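Side-chain contacts in alpha-(N-acetylaminomethylene)succinic acid hydrolase (Mesorhizobium loti, PDB 3KXP), which catalyses the last step of vitamin B6 breakdown, hydrolysing (E)-2-(acetamidomethylene)succinate to succinic semialdehyde, acetate, ammonia and carbon dioxide: residues A[61-66]-A[79-84]; A[213-218]-A[296-301]. All blocks are in the same frame, centred on the assembly; numbering follows the deposited sequence.

Interaction 1: residues A[61-66]-A[79-84]; sequences NVREKG and SNSAVF
An Asx turn leading into a short 3-10 segment meets strand 59-65 here, through Arg63 of the strand and Asn80, Ser81 and Ala82 of the turn. NE of Arg63 donates to OG of Ser81 at 2.8 Å, a bent bond (N-H...O angle 138°) whose acceptor lies almost in the guanidinium plane. The Arg63 chain leaves with CG anti to its carbonyl carbon (chi1 -60°) and runs extended to NE, a shape that carries the charged group across to the turn. Ala82 lays its methyl over one face of the guanidinium, CB standing 3.6 Å from Arg63 NH2; a side chain this small lets the flat group come close to the backbone. In the alpha/beta hydrolase fold this loop follows strand 70-74 of the central sheet, and the contact ties it to a strand near the sheet's edge. Asn80 shapes the turn: its OD1 accepts from Ala82 N at 3.0 Å, the donor lying well above the carbonyl plane. Asn80 OD1 also takes a bond of 2.7 Å from water 1, which in turn accepts from Arg63 NH2 at 3.2 Å. An amide suits this place because its other end, ND2, is a donor and bonds Ser218 of helix 209-218. Ser81 OG also bonds Asp101, and Arg63 NH1 forms a salt bridge with Glu85, giving the buried hydroxyl a second partner and the arginine its countercharge.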
loop_
_atom_site.group_PDB
_atom_site.type_symbol
_atom_site.label_atom_id
_atom_site.label_comp_id
_atom_site.label_asym_id
_atom_site.label_seq_id
_atom_site.Cartn_x
_atom_site.Cartn_y
_atom_site.Cartn_z
ATOM N N ASN A 61 -9.387 24.552 -15.887
ATOM C CA ASN A 61 -10.791 24.196 -15.711
ATOM C C ASN A 61 -10.847 23.016 -14.737
ATOM O O ASN A 61 -10.022 22.105 -14.819
ATOM C CB ASN A 61 -11.419 23.784 -17.043
ATOM C CG ASN A 61 -12.893 23.452 -16.910
ATOM O OD1 ASN A 61 -13.681 24.289 -16.483
ATOM N ND2 ASN A 61 -13.273 22.224 -17.273
ATOM N N VAL A 62 -11.804 23.034 -13.813
ATOM C CA VAL A 62 -11.927 21.951 -12.845
ATOM C C VAL A 62 -13.386 21.572 -12.615
ATOM O O VAL A 62 -14.291 22.332 -12.957
ATOM C CB VAL A 62 -11.276 22.333 -11.485
ATOM C CG1 VAL A 62 -9.823 22.733 -11.697
ATOM C CG2 VAL A 62 -12.042 23.471 -10.832
ATOM N N ARG A 63 -13.594 20.382 -12.057
ATOM C CA ARG A 63 -14.924 19.854 -11.749
ATOM C C ARG A 63 -14.910 19.535 -10.258
ATOM O O ARG A 63 -14.118 18.703 -9.813
ATOM C CB ARG A 63 -15.184 18.571 -12.542
ATOM C CG ARG A 63 -15.131 18.745 -14.044
ATOM C CD ARG A 63 -15.187 17.404 -14.766
ATOM N NE ARG A 63 -15.207 17.564 -16.219
ATOM C CZ ARG A 63 -16.315 17.644 -16.956
ATOM N NH1 ARG A 63 -17.509 17.574 -16.375
ATOM N NH2 ARG A 63 -16.228 17.792 -18.277
ATOM N N GLU A 64 -15.780 20.183 -9.494
ATOM C CA GLU A 64 -15.806 19.975 -8.053
ATOM C C GLU A 64 -17.079 19.351 -7.518
ATOM O O GLU A 64 -18.150 19.489 -8.105
ATOM C CB GLU A 64 -15.620 21.300 -7.318
ATOM C CG GLU A 64 -14.477 22.169 -7.795
ATOM C CD GLU A 64 -14.482 23.529 -7.101
ATOM O OE1 GLU A 64 -14.425 23.554 -5.848
ATOM O OE2 GLU A 64 -14.550 24.567 -7.805
ATOM N N LYS A 65 -16.946 18.699 -6.368
ATOM C CA LYS A 65 -18.066 18.068 -5.688
ATOM C C LYS A 65 -17.648 17.525 -4.326
ATOM O O LYS A 65 -16.506 17.117 -4.130
ATOM C CB LYS A 65 -18.651 16.939 -6.536
ATOM C CG LYS A 65 -19.853 16.270 -5.890
ATOM C CD LYS A 65 -20.496 15.241 -6.795
ATOM C CE LYS A 65 -21.660 14.585 -6.084
ATOM N NZ LYS A 65 -22.571 15.620 -5.533
ATOM N N GLY A 66 -18.583 17.539 -3.382
ATOM C CA GLY A 66 -18.309 17.035 -2.050
ATOM C C GLY A 66 -17.660 18.016 -1.091
ATOM O O GLY A 66 -17.491 19.199 -1.388
ATOM N N SER A 79 -6.605 13.135 -22.773
ATOM C CA SER A 79 -7.857 12.931 -22.047
ATOM C C SER A 79 -8.292 14.240 -21.361
ATOM O O SER A 79 -7.783 15.313 -21.685
ATOM C CB SER A 79 -7.647 11.815 -21.012
ATOM O OG SER A 79 -8.857 11.400 -20.413
ATOM N N ASN A 80 -9.232 14.151 -20.422
ATOM C CA ASN A 80 -9.717 15.324 -19.693
ATOM C C ASN A 80 -10.420 14.922 -18.383
ATOM O O ASN A 80 -10.789 13.766 -18.191
ATOM C CB ASN A 80 -10.658 16.155 -20.587
ATOM C CG ASN A 80 -12.058 15.580 -20.663
ATOM O OD1 ASN A 80 -12.907 15.897 -19.838
ATOM N ND2 ASN A 80 -12.301 14.721 -21.647
ATOM N N SER A 81 -10.609 15.897 -17.499
ATOM C CA SER A 81 -11.210 15.692 -16.175
ATOM C C SER A 81 -12.472 14.842 -16.022
ATOM O O SER A 81 -12.651 14.197 -14.990
ATOM C CB SER A 81 -11.464 17.046 -15.509
ATOM O OG SER A 81 -12.411 17.810 -16.237
ATOM N N ALA A 82 -13.341 14.828 -17.026
ATOM C CA ALA A 82 -14.589 14.068 -16.922
ATOM C C ALA A 82 -14.471 12.563 -16.681
ATOM O O ALA A 82 -15.353 11.968 -16.064
ATOM C CB ALA A 82 -15.451 14.315 -18.154
ATOM N N VAL A 83 -13.401 11.940 -17.161
ATOM C CA VAL A 83 -13.250 10.502 -16.989
ATOM C C VAL A 83 -13.242 10.078 -15.520
ATOM O O VAL A 83 -13.411 8.898 -15.211
ATOM C CB VAL A 83 -11.957 9.986 -17.660
ATOM C CG1 VAL A 83 -11.910 10.457 -19.110
ATOM C CG2 VAL A 83 -10.726 10.471 -16.889
ATOM N N PHE A 84 -13.064 11.033 -14.612
ATOM C CA PHE A 84 -13.027 10.707 -13.190
ATOM C C PHE A 84 -14.344 10.841 -12.431
ATOM O O PHE A 84 -14.430 10.420 -11.277
ATOM C CB PHE A 84 -11.969 11.554 -12.474
ATOM C CG PHE A 84 -10.558 11.219 -12.861
ATOM C CD1 PHE A 84 -9.817 12.086 -13.659
ATOM C CD2 PHE A 84 -9.970 10.032 -12.430
ATOM C CE1 PHE A 84 -8.503 11.776 -14.024
ATOM C CE2 PHE A 84 -8.665 9.714 -12.788
ATOM C CZ PHE A 84 -7.928 10.587 -13.587
HETATM O O HOH W 1 -13.194 18.476 -19.203
#

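Interaction 2: residues A[213-218]-A[296-301]; sequences RIRAES and VNEVSP
Arg215 and Glu298 form a two-pronged, side-on salt bridge between helix 209-218 and the short helix 296-299 of the alpha/beta hydrolase fold. NE of Arg215 donates to OE2 of Glu298 at 2.8 Å, while NH2 of Arg215 donates to OE1 of Glu298 at 2.9 Å. Both bonds are fairly straight (160° and 167°), and each carboxylate oxygen uses its syn lone pair. The guanidinium and carboxylate planes are only 7° apart, and the paired bonds keep the two groups in nearly one plane and oppose rotation of either. The stems, by contrast, meet at about a right angle; in both residues CG lies anti to the carbonyl carbon and the rest of the chain is extended, which carries the charged ends across the gap between the helices. Arginine suits this site because two parallel N-H groups match the two oxygens of a glutamate, and the pair brings opposite charges together in a buried place. Arg215 also makes a cation-pi contact with Tyr204. Its side chain lies about 7 Å from that of His294, an inferred active-site residue, which places the bridge near the probable catalytic centre. Earlier on the same helix, Arg213 NH1 is salt-bridged to Glu217 OE2 one turn on, while Arg213 NE forms a second salt bridge with Glu197 of helix 193-203. Near the helix end, Ser218 turns its hydroxyl back to donate to Ile214 O, with OG 2.7 Å from that oxygen.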
loop_
_atom_site.group_PDB
_atom_site.type_symbol
_atom_site.label_atom_id
_atom_site.label_comp_id
_atom_site.label_asym_id
_atom_site.label_seq_id
_atom_site.Cartn_x
_atom_site.Cartn_y
_atom_site.Cartn_z
ATOM N N ARG A 213 -18.159 6.627 -23.939
ATOM C CA ARG A 213 -19.155 7.685 -24.078
ATOM C C ARG A 213 -18.776 8.928 -23.262
ATOM O O ARG A 213 -18.943 10.055 -23.734
ATOM C CB ARG A 213 -20.537 7.158 -23.668
ATOM C CG ARG A 213 -21.594 8.212 -23.374
ATOM C CD ARG A 213 -21.952 9.105 -24.568
ATOM N NE ARG A 213 -22.603 8.418 -25.685
ATOM C CZ ARG A 213 -23.444 9.011 -26.538
ATOM N NH1 ARG A 213 -23.746 10.296 -26.393
ATOM N NH2 ARG A 213 -23.960 8.333 -27.559
ATOM N N ILE A 214 -18.263 8.735 -22.049
ATOM C CA ILE A 214 -17.864 9.877 -21.233
ATOM C C ILE A 214 -16.747 10.680 -21.914
ATOM O O ILE A 214 -16.794 11.910 -21.938
ATOM C CB ILE A 214 -17.410 9.439 -19.817
ATOM C CG1 ILE A 214 -18.638 9.042 -18.993
ATOM C CG2 ILE A 214 -16.652 10.580 -19.120
ATOM C CD1 ILE A 214 -18.310 8.460 -17.628
ATOM N N ARG A 215 -15.752 9.991 -22.465
ATOM C CA ARG A 215 -14.658 10.665 -23.160
ATOM C C ARG A 215 -15.208 11.367 -24.402
ATOM O O ARG A 215 -14.858 12.512 -24.700
ATOM C CB ARG A 215 -13.590 9.660 -23.600
ATOM C CG ARG A 215 -12.651 9.180 -22.509
ATOM C CD ARG A 215 -11.782 8.059 -23.048
ATOM N NE ARG A 215 -10.768 7.612 -22.103
ATOM C CZ ARG A 215 -9.480 7.924 -22.192
ATOM N NH1 ARG A 215 -9.046 8.691 -23.190
ATOM N NH2 ARG A 215 -8.624 7.464 -21.289
ATOM N N ALA A 216 -16.072 10.667 -25.126
ATOM C CA ALA A 216 -16.674 11.206 -26.339
ATOM C C ALA A 216 -17.427 12.523 -26.114
ATOM O O ALA A 216 -17.290 13.467 -26.889
ATOM C CB ALA A 216 -17.616 10.166 -26.948
ATOM N N GLU A 217 -18.216 12.587 -25.051
ATOM C CA GLU A 217 -18.992 13.784 -24.770
ATOM C C GLU A 217 -18.191 14.907 -24.137
ATOM O O GLU A 217 -18.563 16.061 -24.262
ATOM C CB GLU A 217 -20.163 13.462 -23.837
ATOM C CG GLU A 217 -21.052 12.327 -24.291
ATOM C CD GLU A 217 -22.254 12.132 -23.381
ATOM O OE1 GLU A 217 -22.096 12.284 -22.148
ATOM O OE2 GLU A 217 -23.350 11.816 -23.897
ATOM N N SER A 218 -17.094 14.581 -23.465
ATOM C CA SER A 218 -16.326 15.608 -22.775
ATOM C C SER A 218 -15.071 16.150 -23.438
ATOM O O SER A 218 -14.704 17.290 -23.200
ATOM C CB SER A 218 -15.954 15.112 -21.379
ATOM O OG SER A 218 -15.085 13.989 -21.460
ATOM N N VAL A 296 -6.262 1.534 -16.235
ATOM C CA VAL A 296 -6.731 0.928 -14.998
ATOM C C VAL A 296 -8.033 1.446 -14.388
ATOM O O VAL A 296 -8.975 0.674 -14.191
ATOM C CB VAL A 296 -5.640 1.001 -13.916
ATOM C CG1 VAL A 296 -6.041 0.137 -12.717
ATOM C CG2 VAL A 296 -4.302 0.561 -14.510
ATOM N N ASN A 297 -8.093 2.737 -14.080
ATOM C CA ASN A 297 -9.291 3.278 -13.455
ATOM C C ASN A 297 -10.567 3.127 -14.295
ATOM O O ASN A 297 -11.657 2.912 -13.750
ATOM C CB ASN A 297 -9.065 4.744 -13.029
ATOM C CG ASN A 297 -8.654 5.644 -14.181
ATOM O OD1 ASN A 297 -9.353 6.611 -14.502
ATOM N ND2 ASN A 297 -7.512 5.344 -14.800
ATOM N N GLU A 298 -10.441 3.201 -15.614
ATOM C CA GLU A 298 -11.618 3.060 -16.460
ATOM C C GLU A 298 -12.000 1.595 -16.698
ATOM O O GLU A 298 -13.185 1.255 -16.734
ATOM C CB GLU A 298 -11.394 3.785 -17.797
ATOM C CG GLU A 298 -11.533 5.301 -17.698
ATOM C CD GLU A 298 -10.937 6.053 -18.884
ATOM O OE1 GLU A 298 -9.696 6.159 -18.964
ATOM O OE2 GLU A 298 -11.708 6.546 -19.734
ATOM N N VAL A 299 -11.001 0.726 -16.838
ATOM C CA VAL A 299 -11.249 -0.685 -17.099
ATOM C C VAL A 299 -11.577 -1.497 -15.842
ATOM O O VAL A 299 -12.323 -2.466 -15.913
ATOM C CB VAL A 299 -10.036 -1.328 -17.839
ATOM C CG1 VAL A 299 -10.327 -2.788 -18.158
ATOM C CG2 VAL A 299 -9.736 -0.559 -19.131
ATOM N N SER A 300 -11.037 -1.097 -14.693
ATOM C CA SER A 300 -11.286 -1.808 -13.434
ATOM C C SER A 300 -11.671 -0.828 -12.332
ATOM O O SER A 300 -10.941 -0.665 -11.351
ATOM C CB SER A 300 -10.033 -2.577 -12.995
ATOM O OG SER A 300 -9.546 -3.410 -14.031
ATOM N N PRO A 301 -12.831 -0.170 -12.472
ATOM C CA PRO A 301 -13.313 0.805 -11.488
ATOM C C PRO A 301 -13.447 0.332 -10.039
ATOM O O PRO A 301 -13.094 1.069 -9.113
ATOM C CB PRO A 301 -14.652 1.262 -12.078
ATOM C CG PRO A 301 -15.113 0.054 -12.850
ATOM C CD PRO A 301 -13.839 -0.397 -13.524
#

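Interaction 1 closes before interaction 2 opens along the chain, yet their centres lie about 12 Å apart. Loop 79-84 belongs to interaction 1 and sits between strand 59-65 of the mixed sheet and helix 209-218 of interaction 2. Asn80 and Ala82 of the loop touch that helix, Ala82 packing against both Ser218 and Ile214. Phe84 in turn touches Asn297 of the short helix 296-299, so the loop meets both segments of interaction 2. Strand, loop and the two helices thus form one connected chain of contacts near the inferred catalytic His294 and the chloride-binding residue Ile77.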